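Long-range contacts in antibiotic biosynthesis monooxygenase (Rhodospirillum rubrum, PDB 4HL9), which probably acts as a small dimeric monooxygenase of the antibiotic biosynthesis type: residues A[23-28]-A[75-80]; A[29-34]-A[69-74]; A[42-47]-A[98-103]. All blocks are in the same frame, centred on the assembly; numbering follows the deposited sequence.

Contact 1: residues A[23-28]-A[75-80]; sequences MLKVIA and IEEWPD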
loop_
_atom_site.group_PDB
_atom_site.type_symbol
_atom_site.label_atom_id
_atom_site.label_comp_id
_atom_site.label_asym_id
_atom_site.label_seq_id
_atom_site.Cartn_x
_atom_site.Cartn_y
_atom_site.Cartn_z
HETATM N N MSE A 23 -9.126 5.663 11.908
HETATM C CA MSE A 23 -8.796 6.252 10.567
HETATM C C MSE A 23 -8.979 5.285 9.390
HETATM O O MSE A 23 -9.082 4.076 9.558
HETATM C CB MSE A 23 -7.388 6.867 10.561
HETATM C CG MSE A 23 -6.255 5.913 10.892
HETATM SE SE MSE A 23 -5.671 4.721 9.422
HETATM C CE MSE A 23 -4.279 3.770 10.447
ATOM N N LEU A 24 -9.018 5.844 8.186
ATOM C CA LEU A 24 -9.191 5.055 6.993
ATOM C C LEU A 24 -7.864 5.114 6.246
ATOM O O LEU A 24 -7.362 6.206 5.990
ATOM C CB LEU A 24 -10.280 5.685 6.137
ATOM C CG LEU A 24 -10.640 5.044 4.808
ATOM C CD1 LEU A 24 -11.146 3.641 5.029
ATOM C CD2 LEU A 24 -11.662 5.915 4.073
ATOM N N LYS A 25 -7.326 3.948 5.908
ATOM C CA LYS A 25 -6.082 3.865 5.119
ATOM C C LYS A 25 -6.467 3.454 3.709
ATOM O O LYS A 25 -7.312 2.597 3.545
ATOM C CB LYS A 25 -5.149 2.818 5.737
ATOM C CG LYS A 25 -3.648 2.962 5.362
ATOM C CD LYS A 25 -3.009 4.181 6.079
ATOM C CE LYS A 25 -1.519 4.227 5.750
ATOM N NZ LYS A 25 -0.812 5.181 6.626
ATOM N N VAL A 26 -5.849 4.062 2.694
ATOM C CA VAL A 26 -6.154 3.723 1.306
ATOM C C VAL A 26 -4.853 3.453 0.556
ATOM O O VAL A 26 -3.904 4.165 0.746
ATOM C CB VAL A 26 -6.885 4.883 0.590
ATOM C CG1 VAL A 26 -7.142 4.566 -0.882
ATOM C CG2 VAL A 26 -8.192 5.232 1.316
ATOM N N ILE A 27 -4.832 2.392 -0.240
ATOM C CA ILE A 27 -3.821 2.242 -1.289
ATOM C C ILE A 27 -4.537 2.244 -2.642
ATOM O O ILE A 27 -5.525 1.538 -2.822
ATOM C CB ILE A 27 -3.012 0.953 -1.107
ATOM C CG1 ILE A 27 -2.212 1.036 0.192
ATOM C CG2 ILE A 27 -2.047 0.721 -2.337
ATOM C CD1 ILE A 27 -1.658 -0.329 0.630
ATOM N N ALA A 28 -4.017 3.048 -3.561
ATOM C CA ALA A 28 -4.494 3.177 -4.934
ATOM C C ALA A 28 -3.297 2.973 -5.837
ATOM O O ALA A 28 -2.193 3.482 -5.541
ATOM C CB ALA A 28 -5.055 4.551 -5.152
ATOM N N ILE A 75 -0.340 6.005 -1.082
ATOM C CA ILE A 75 -0.666 5.528 0.249
ATOM C C ILE A 75 -1.259 6.719 0.972
ATOM O O ILE A 75 -0.606 7.749 1.101
ATOM C CB ILE A 75 0.586 5.017 1.022
ATOM C CG1 ILE A 75 1.143 3.741 0.379
ATOM C CG2 ILE A 75 0.208 4.705 2.483
ATOM C CD1 ILE A 75 2.504 3.298 0.977
ATOM N N GLU A 76 -2.498 6.571 1.443
ATOM C CA GLU A 76 -3.252 7.713 1.944
ATOM C C GLU A 76 -3.824 7.359 3.313
ATOM O O GLU A 76 -4.073 6.197 3.620
ATOM C CB GLU A 76 -4.397 8.106 0.973
ATOM C CG GLU A 76 -4.184 7.743 -0.528
ATOM C CD GLU A 76 -5.424 7.998 -1.447
ATOM O OE1 GLU A 76 -6.505 8.416 -0.962
ATOM O OE2 GLU A 76 -5.298 7.805 -2.689
ATOM N N GLU A 77 -4.006 8.383 4.131
ATOM C CA GLU A 77 -4.692 8.213 5.395
ATOM C C GLU A 77 -5.702 9.350 5.505
ATOM O O GLU A 77 -5.367 10.528 5.289
ATOM C CB GLU A 77 -3.673 8.206 6.544
ATOM C CG GLU A 77 -4.225 7.839 7.898
ATOM C CD GLU A 77 -3.130 7.558 8.920
ATOM O OE1 GLU A 77 -1.968 7.988 8.719
ATOM O OE2 GLU A 77 -3.436 6.919 9.942
ATOM N N TRP A 78 -6.942 8.972 5.793
ATOM C CA TRP A 78 -8.050 9.910 5.951
ATOM C C TRP A 78 -8.717 9.684 7.327
ATOM O O TRP A 78 -8.663 8.574 7.846
ATOM C CB TRP A 78 -9.062 9.700 4.822
ATOM C CG TRP A 78 -8.444 9.899 3.461
ATOM C CD1 TRP A 78 -7.976 8.929 2.627
ATOM C CD2 TRP A 78 -8.215 11.143 2.805
ATOM N NE1 TRP A 78 -7.470 9.492 1.475
ATOM C CE2 TRP A 78 -7.595 10.853 1.562
ATOM C CE3 TRP A 78 -8.461 12.480 3.146
ATOM C CZ2 TRP A 78 -7.230 11.849 0.655
ATOM C CZ3 TRP A 78 -8.108 13.483 2.240
ATOM C CH2 TRP A 78 -7.479 13.154 1.008
ATOM N N PRO A 79 -9.359 10.727 7.906
ATOM C CA PRO A 79 -10.142 10.530 9.164
ATOM C C PRO A 79 -11.280 9.507 9.030
ATOM O O PRO A 79 -11.525 8.708 9.949
ATOM C CB PRO A 79 -10.749 11.924 9.425
ATOM C CG PRO A 79 -9.916 12.865 8.671
ATOM C CD PRO A 79 -9.284 12.144 7.524
ATOM N N ASP A 80 -11.973 9.537 7.893
ATOM C CA ASP A 80 -13.065 8.621 7.617
ATOM C C ASP A 80 -13.400 8.681 6.136
ATOM O O ASP A 80 -12.781 9.433 5.388
ATOM C CB ASP A 80 -14.321 8.952 8.482
ATOM C CG ASP A 80 -14.830 10.381 8.288
ATOM O OD1 ASP A 80 -14.283 11.148 7.463
ATOM O OD2 ASP A 80 -15.809 10.741 8.984
#

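Contact 2: residues A[29-34]-A[69-74]; sequences QDFIKP and PGHFVF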
loop_
_atom_site.group_PDB
_atom_site.type_symbol
_atom_site.label_atom_id
_atom_site.label_comp_id
_atom_site.label_asym_id
_atom_site.label_seq_id
_atom_site.Cartn_x
_atom_site.Cartn_y
_atom_site.Cartn_z
ATOM N N GLN A 29 -3.514 2.222 -6.915
ATOM C CA GLN A 29 -2.486 1.873 -7.876
ATOM C C GLN A 29 -2.943 2.229 -9.275
ATOM O O GLN A 29 -4.072 1.873 -9.690
ATOM C CB GLN A 29 -2.206 0.377 -7.832
ATOM C CG GLN A 29 -1.811 -0.144 -6.454
ATOM C CD GLN A 29 -1.438 -1.596 -6.496
ATOM O OE1 GLN A 29 -0.579 -1.995 -7.284
ATOM N NE2 GLN A 29 -2.076 -2.407 -5.639
ATOM N N ASP A 30 -2.070 2.922 -9.985
ATOM C CA ASP A 30 -2.280 3.257 -11.392
ATOM C C ASP A 30 -1.219 2.521 -12.219
ATOM O O ASP A 30 -0.079 2.355 -11.752
ATOM C CB ASP A 30 -2.079 4.736 -11.621
ATOM C CG ASP A 30 -3.141 5.618 -10.951
ATOM O OD1 ASP A 30 -4.205 5.132 -10.503
ATOM O OD2 ASP A 30 -2.894 6.831 -10.924
ATOM N N PHE A 31 -1.603 2.102 -13.424
ATOM C CA PHE A 31 -0.670 1.458 -14.369
ATOM C C PHE A 31 -0.675 2.290 -15.624
ATOM O O PHE A 31 -1.634 2.252 -16.387
ATOM C CB PHE A 31 -1.099 0.020 -14.649
ATOM C CG PHE A 31 -1.231 -0.831 -13.395
ATOM C CD1 PHE A 31 -0.187 -1.657 -12.989
ATOM C CD2 PHE A 31 -2.391 -0.796 -12.631
ATOM C CE1 PHE A 31 -0.296 -2.449 -11.838
ATOM C CE2 PHE A 31 -2.514 -1.580 -11.467
ATOM C CZ PHE A 31 -1.470 -2.401 -11.073
ATOM N N ILE A 32 0.367 3.087 -15.792
ATOM C CA ILE A 32 0.418 4.088 -16.858
ATOM C C ILE A 32 1.216 3.524 -18.046
ATOM O O ILE A 32 2.252 2.874 -17.829
ATOM C CB ILE A 32 1.074 5.401 -16.355
ATOM C CG1 ILE A 32 0.270 5.988 -15.168
ATOM C CG2 ILE A 32 1.173 6.441 -17.490
ATOM C CD1 ILE A 32 -1.237 6.056 -15.464
ATOM N N LYS A 33 0.752 3.791 -19.273
ATOM C CA LYS A 33 1.504 3.382 -20.481
ATOM C C LYS A 33 2.891 4.008 -20.442
ATOM O O LYS A 33 3.016 5.201 -20.189
ATOM C CB LYS A 33 0.766 3.794 -21.754
ATOM C CG LYS A 33 -0.564 3.102 -21.946
ATOM C CD LYS A 33 -1.218 3.564 -23.244
ATOM C CE LYS A 33 -2.551 2.894 -23.421
ATOM N NZ LYS A 33 -3.193 3.357 -24.671
ATOM N N PRO A 34 3.951 3.196 -20.669
ATOM C CA PRO A 34 5.314 3.697 -20.533
ATOM C C PRO A 34 5.586 4.970 -21.331
ATOM O O PRO A 34 6.306 5.837 -20.846
ATOM C CB PRO A 34 6.180 2.537 -21.072
ATOM C CG PRO A 34 5.367 1.339 -20.825
ATOM C CD PRO A 34 3.920 1.755 -20.966
ATOM N N PRO A 69 8.378 1.658 -13.970
ATOM C CA PRO A 69 8.392 3.116 -13.778
ATOM C C PRO A 69 7.057 3.779 -14.083
ATOM O O PRO A 69 6.887 4.990 -13.824
ATOM C CB PRO A 69 9.444 3.622 -14.763
ATOM C CG PRO A 69 10.166 2.421 -15.268
ATOM C CD PRO A 69 9.381 1.197 -14.947
ATOM N N GLY A 70 6.131 3.000 -14.617
ATOM C CA GLY A 70 4.766 3.469 -14.848
ATOM C C GLY A 70 3.753 2.976 -13.836
ATOM O O GLY A 70 2.574 3.258 -13.989
ATOM N N HIS A 71 4.193 2.240 -12.811
ATOM C CA HIS A 71 3.246 1.658 -11.836
ATOM C C HIS A 71 3.344 2.556 -10.605
ATOM O O HIS A 71 4.338 2.508 -9.871
ATOM C CB HIS A 71 3.563 0.172 -11.536
ATOM C CG HIS A 71 2.718 -0.449 -10.440
ATOM N ND1 HIS A 71 3.118 -1.565 -9.732
ATOM C CD2 HIS A 71 1.513 -0.100 -9.924
ATOM C CE1 HIS A 71 2.193 -1.888 -8.840
ATOM N NE2 HIS A 71 1.211 -1.009 -8.928
ATOM N N PHE A 72 2.340 3.420 -10.424
ATOM C CA PHE A 72 2.377 4.408 -9.331
ATOM C C PHE A 72 1.464 3.955 -8.230
ATOM O O PHE A 72 0.395 3.420 -8.517
ATOM C CB PHE A 72 1.969 5.807 -9.825
ATOM C CG PHE A 72 2.952 6.401 -10.778
ATOM C CD1 PHE A 72 4.083 7.064 -10.307
ATOM C CD2 PHE A 72 2.773 6.252 -12.155
ATOM C CE1 PHE A 72 5.003 7.591 -11.184
ATOM C CE2 PHE A 72 3.688 6.774 -13.041
ATOM C CZ PHE A 72 4.806 7.449 -12.556
ATOM N N VAL A 73 1.864 4.217 -6.983
ATOM C CA VAL A 73 1.110 3.760 -5.818
ATOM C C VAL A 73 0.933 4.911 -4.829
ATOM O O VAL A 73 1.915 5.539 -4.401
ATOM C CB VAL A 73 1.768 2.543 -5.134
ATOM C CG1 VAL A 73 0.984 2.124 -3.862
ATOM C CG2 VAL A 73 1.865 1.356 -6.112
ATOM N N PHE A 74 -0.322 5.186 -4.497
ATOM C CA PHE A 74 -0.672 6.168 -3.490
ATOM C C PHE A 74 -0.876 5.444 -2.167
ATOM O O PHE A 74 -1.473 4.379 -2.129
ATOM C CB PHE A 74 -2.003 6.859 -3.862
ATOM C CG PHE A 74 -1.908 7.783 -5.048
ATOM C CD1 PHE A 74 -1.530 9.112 -4.881
ATOM C CD2 PHE A 74 -2.246 7.333 -6.323
ATOM C CE1 PHE A 74 -1.457 9.979 -5.973
ATOM C CE2 PHE A 74 -2.206 8.194 -7.410
ATOM C CZ PHE A 74 -1.803 9.508 -7.241
#

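Contact 3: residues A[42-47]-A[98-103]; sequences PLYREL and PLINAH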
loop_
_atom_site.group_PDB
_atom_site.type_symbol
_atom_site.label_atom_id
_atom_site.label_comp_id
_atom_site.label_asym_id
_atom_site.label_seq_id
_atom_site.Cartn_x
_atom_site.Cartn_y
_atom_site.Cartn_z
ATOM N N PRO A 42 4.171 15.486 -13.939
ATOM C CA PRO A 42 3.797 16.819 -13.428
ATOM C C PRO A 42 2.381 16.869 -12.845
ATOM O O PRO A 42 2.130 17.641 -11.924
ATOM C CB PRO A 42 3.865 17.716 -14.678
ATOM C CG PRO A 42 4.764 16.973 -15.633
ATOM C CD PRO A 42 4.461 15.529 -15.391
ATOM N N LEU A 43 1.478 16.083 -13.423
ATOM C CA LEU A 43 0.094 15.954 -12.974
ATOM C C LEU A 43 0.055 15.314 -11.575
ATOM O O LEU A 43 -0.588 15.835 -10.662
ATOM C CB LEU A 43 -0.682 15.090 -13.973
ATOM C CG LEU A 43 -1.262 15.687 -15.262
ATOM C CD1 LEU A 43 -0.536 16.918 -15.750
ATOM C CD2 LEU A 43 -1.486 14.652 -16.371
ATOM N N TYR A 44 0.785 14.207 -11.415
ATOM C CA TYR A 44 0.932 13.554 -10.112
ATOM C C TYR A 44 1.527 14.512 -9.061
ATOM O O TYR A 44 1.059 14.540 -7.923
ATOM C CB TYR A 44 1.811 12.301 -10.235
ATOM C CG TYR A 44 1.119 11.032 -10.707
ATOM C CD1 TYR A 44 0.060 10.475 -10.005
ATOM C CD2 TYR A 44 1.587 10.343 -11.833
ATOM C CE1 TYR A 44 -0.542 9.283 -10.437
ATOM C CE2 TYR A 44 0.995 9.179 -12.267
ATOM C CZ TYR A 44 -0.052 8.644 -11.575
ATOM O OH TYR A 44 -0.619 7.494 -12.031
ATOM N N ARG A 45 2.548 15.286 -9.435
ATOM C CA ARG A 45 3.166 16.224 -8.492
ATOM C C ARG A 45 2.171 17.283 -7.967
ATOM O O ARG A 45 2.106 17.550 -6.758
ATOM C CB ARG A 45 4.403 16.900 -9.100
ATOM C CG ARG A 45 5.570 15.963 -9.419
ATOM C CD ARG A 45 6.787 16.783 -9.832
ATOM N NE ARG A 45 7.425 16.293 -11.057
ATOM C CZ ARG A 45 8.170 15.191 -11.143
ATOM N NH1 ARG A 45 8.379 14.417 -10.078
ATOM N NH2 ARG A 45 8.703 14.851 -12.309
ATOM N N GLU A 46 1.375 17.852 -8.872
ATOM C CA GLU A 46 0.317 18.796 -8.473
ATOM C C GLU A 46 -0.770 18.107 -7.637
ATOM O O GLU A 46 -1.221 18.661 -6.646
ATOM C CB GLU A 46 -0.315 19.502 -9.687
ATOM C CG GLU A 46 -1.344 20.594 -9.294
ATOM C CD GLU A 46 -2.043 21.250 -10.486
ATOM O OE1 GLU A 46 -1.654 20.997 -11.650
ATOM O OE2 GLU A 46 -2.994 22.025 -10.250
ATOM N N LEU A 47 -1.199 16.915 -8.046
ATOM C CA LEU A 47 -2.191 16.149 -7.273
ATOM C C LEU A 47 -1.725 15.959 -5.811
ATOM O O LEU A 47 -2.475 16.215 -4.860
ATOM C CB LEU A 47 -2.534 14.818 -7.987
ATOM C CG LEU A 47 -3.601 13.918 -7.362
ATOM C CD1 LEU A 47 -4.947 14.672 -7.213
ATOM C CD2 LEU A 47 -3.770 12.572 -8.108
ATOM N N PRO A 98 -8.669 12.262 -14.202
ATOM C CA PRO A 98 -8.994 11.813 -15.564
ATOM C C PRO A 98 -7.870 12.125 -16.564
ATOM O O PRO A 98 -7.631 11.318 -17.466
ATOM C CB PRO A 98 -10.281 12.581 -15.900
ATOM C CG PRO A 98 -10.892 12.892 -14.529
ATOM C CD PRO A 98 -9.697 13.182 -13.666
ATOM N N LEU A 99 -7.158 13.238 -16.389
ATOM C CA LEU A 99 -6.029 13.545 -17.271
ATOM C C LEU A 99 -4.894 12.511 -17.167
ATOM O O LEU A 99 -4.234 12.204 -18.159
ATOM C CB LEU A 99 -5.482 14.941 -17.016
ATOM C CG LEU A 99 -6.401 16.138 -17.317
ATOM C CD1 LEU A 99 -5.695 17.392 -16.848
ATOM C CD2 LEU A 99 -6.741 16.164 -18.821
ATOM N N ILE A 100 -4.688 11.995 -15.959
ATOM C CA ILE A 100 -3.789 10.881 -15.703
ATOM C C ILE A 100 -4.313 9.589 -16.282
ATOM O O ILE A 100 -3.598 8.894 -17.024
ATOM C CB ILE A 100 -3.497 10.732 -14.188
ATOM C CG1 ILE A 100 -2.648 11.911 -13.738
ATOM C CG2 ILE A 100 -2.765 9.404 -13.921
ATOM C CD1 ILE A 100 -2.733 12.246 -12.194
ATOM N N ASN A 101 -5.572 9.277 -15.993
ATOM C CA ASN A 101 -6.165 8.029 -16.421
ATOM C C ASN A 101 -6.346 7.896 -17.937
ATOM O O ASN A 101 -6.462 6.794 -18.424
ATOM C CB ASN A 101 -7.489 7.771 -15.716
ATOM C CG ASN A 101 -7.310 7.479 -14.246
ATOM O OD1 ASN A 101 -6.182 7.285 -13.747
ATOM N ND2 ASN A 101 -8.430 7.448 -13.529
ATOM N N ALA A 102 -6.353 9.014 -18.654
ATOM C CA ALA A 102 -6.349 8.992 -20.123
ATOM C C ALA A 102 -5.221 8.106 -20.671
ATOM O O ALA A 102 -5.343 7.514 -21.742
ATOM C CB ALA A 102 -6.201 10.405 -20.660
ATOM N N HIS A 103 -4.141 8.010 -19.907
ATOM C CA HIS A 103 -2.970 7.235 -20.301
ATOM C C HIS A 103 -2.782 5.860 -19.619
ATOM O O HIS A 103 -1.703 5.267 -19.724
ATOM C CB HIS A 103 -1.743 8.098 -20.105
ATOM C CG HIS A 103 -1.758 9.353 -20.928
ATOM N ND1 HIS A 103 -1.724 9.335 -22.305
ATOM C CD2 HIS A 103 -1.799 10.661 -20.572
ATOM C CE1 HIS A 103 -1.737 10.576 -22.764
ATOM N NE2 HIS A 103 -1.786 11.401 -21.734
#

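Contact 1: residues A[23-28]-A[75-80]
Leu24 and Trp78 make a hydrogen-bonded antiparallel pair, and Val26 with Glu76 makes the next, so four backbone bonds, two per pair, zip the start of strand 24-32 to the end of strand 71-78, the central strands of the four-stranded antiparallel sheet. Leu24 N reaches Trp78 O at 2.8 Å, and the return bond from Trp78 N to Leu24 O is equally short; both are almost straight. CA-H...O contacts fill in between, as from Glu77 CA to Leu24 O.

The charged groups divide between the two faces. Beside Val26, the Glu76 carboxylate is held by the indole: Trp78 NE1 donates to Glu76 OE1 at 2.8 Å, in the ring plane and on the anti lone pair. On the other face, Lys25 bends at chi2 (73°), which lays its CD 3.4 Å from Glu76 O and brings NZ to 3.7 Å from Glu77 OE1, a long salt bridge. Glu77 OE2 lies against the selenomethionine Met23, 3.1 Å from Met23 CG.

Apolar contacts follow the same division. Val26 CG2 sits at the indole edge, 3.9 Å from Trp78 CD1, while Lys25 CE rests 3.7 Å from Ile75 CG2. Leu84 of helix 81-86 covers Leu24, Glu76 and Trp78; Phe63 of the second subunit packs on Met23 and Lys25.

The chemistry implies a firm backbone ladder with unequal faces: a buried carboxylate fixed by a short indole bond on one, and a looser, partly exposed ion pair at the subunit interface on the other.

Contact 2: residues A[29-34]-A[69-74]
His71 NE2 donates to Gln29 OE1 at 2.6 Å, a short bond that runs between side chains two steps apart along the pair of strands. The oxygen lies close to the imidazole plane and offers a lone pair in its own amide plane, but the N-H...O angle is only 143°. Asp65 OD2 takes the other ring nitrogen, ND1, so the imidazole is held at both nitrogens and its rotation is fixed.

The backbone supplies three more bonds. Asp30 and Phe72 form a hydrogen-bonded antiparallel pair, with Asp30 N to Phe72 O at 2.9 Å and Phe72 N to Asp30 O at 3.0 Å. Ile32 N then reaches Gly70 O at 2.9 Å, at the corner where the chain turns into the second strand.

Phe31 lies over one face of His71 in an offset stack, ring centroids 4.4 Å apart and planes 13° from parallel. The imidazole swings alongside the phenyl because His71 CG stands anti to the backbone N (chi1 174°). Phe31 CE1 comes closest, 3.5 Å from His71 CD2, near the rim of the imidazole. On the other face of the sheet, Ile32 CG1 touches the edge of Phe72 at CD2, 3.9 Å away, and Asp30 OD2 lies in the plane of the Phe74 ring, 3.8 Å from CE2; that oxygen is hydrogen-bonded to Tyr44 OH.

Strands 59-65 and 104-115 flank this pair. Helix 37-52 covers the face bearing Ile32, Phe72 and Phe74, while Val111 and Met113 of the second subunit pack on His71 and Val73 from the dimer side.

Contact 3: residues A[42-47]-A[98-103]
Two helices laid over one face of the antiparallel sheet, 37-52 and 91-101, meet here in the helical layer of this alpha-beta fold. Ile100 is the centre of the meeting, pushing into the surface formed by Leu43, Tyr44 and Leu47. Its CG1 slides past Leu43 in the opposite direction, 3.7 Å from Leu43 CB. CD1 comes over one face of the Tyr44 ring in a CH-pi contact, 4.2 Å from the ring centroid and 20° off the normal, and also reaches Leu47 CD2 at 4.2 Å. The second branch, CG2, meets the phenol end, 3.4 Å from Tyr44 OH. At the more exposed margin, Leu43 CD2 touches Leu99 CB at 4.1 Å, their side chains crossing at about a right angle.

The contact is otherwise apolar; its one polar side-chain atom, Tyr44 OH, is hydrogen-bonded to Asp30 OD2 of the sheet. Farther along, Glu46 forms a salt bridge to Arg95, and Leu47 packs on Leu96 and Val97, all three on helix 91-101. Beneath the pair of helices, Ile32 of strand 24-32 touches both Tyr44 and Ile100, and Leu62 of strand 59-65 touches Tyr44.

How the contacts relate
From the N terminus the chain runs along strand 24-32, which supplies first 23-28 and then 29-34, and passes into the helix that carries 42-47. After strand 59-65 it returns as strand 71-78: contact 2 closes the inner loop at 69-74 and contact 1 the outer one at 75-80, so contact 2 nests in contact 1. Together they form one continuous strand pairing, joined by the probable hydrogen bond from Phe74 N to Ala28 O. Contact 3 closes last, at 98-103, and crosses both loops. It joins the helices and meets contact 2 through Tyr44 and, just past the second helix, through His103 O at Lys33 N; it does not touch contact 1, nearest atoms about 7 Å apart.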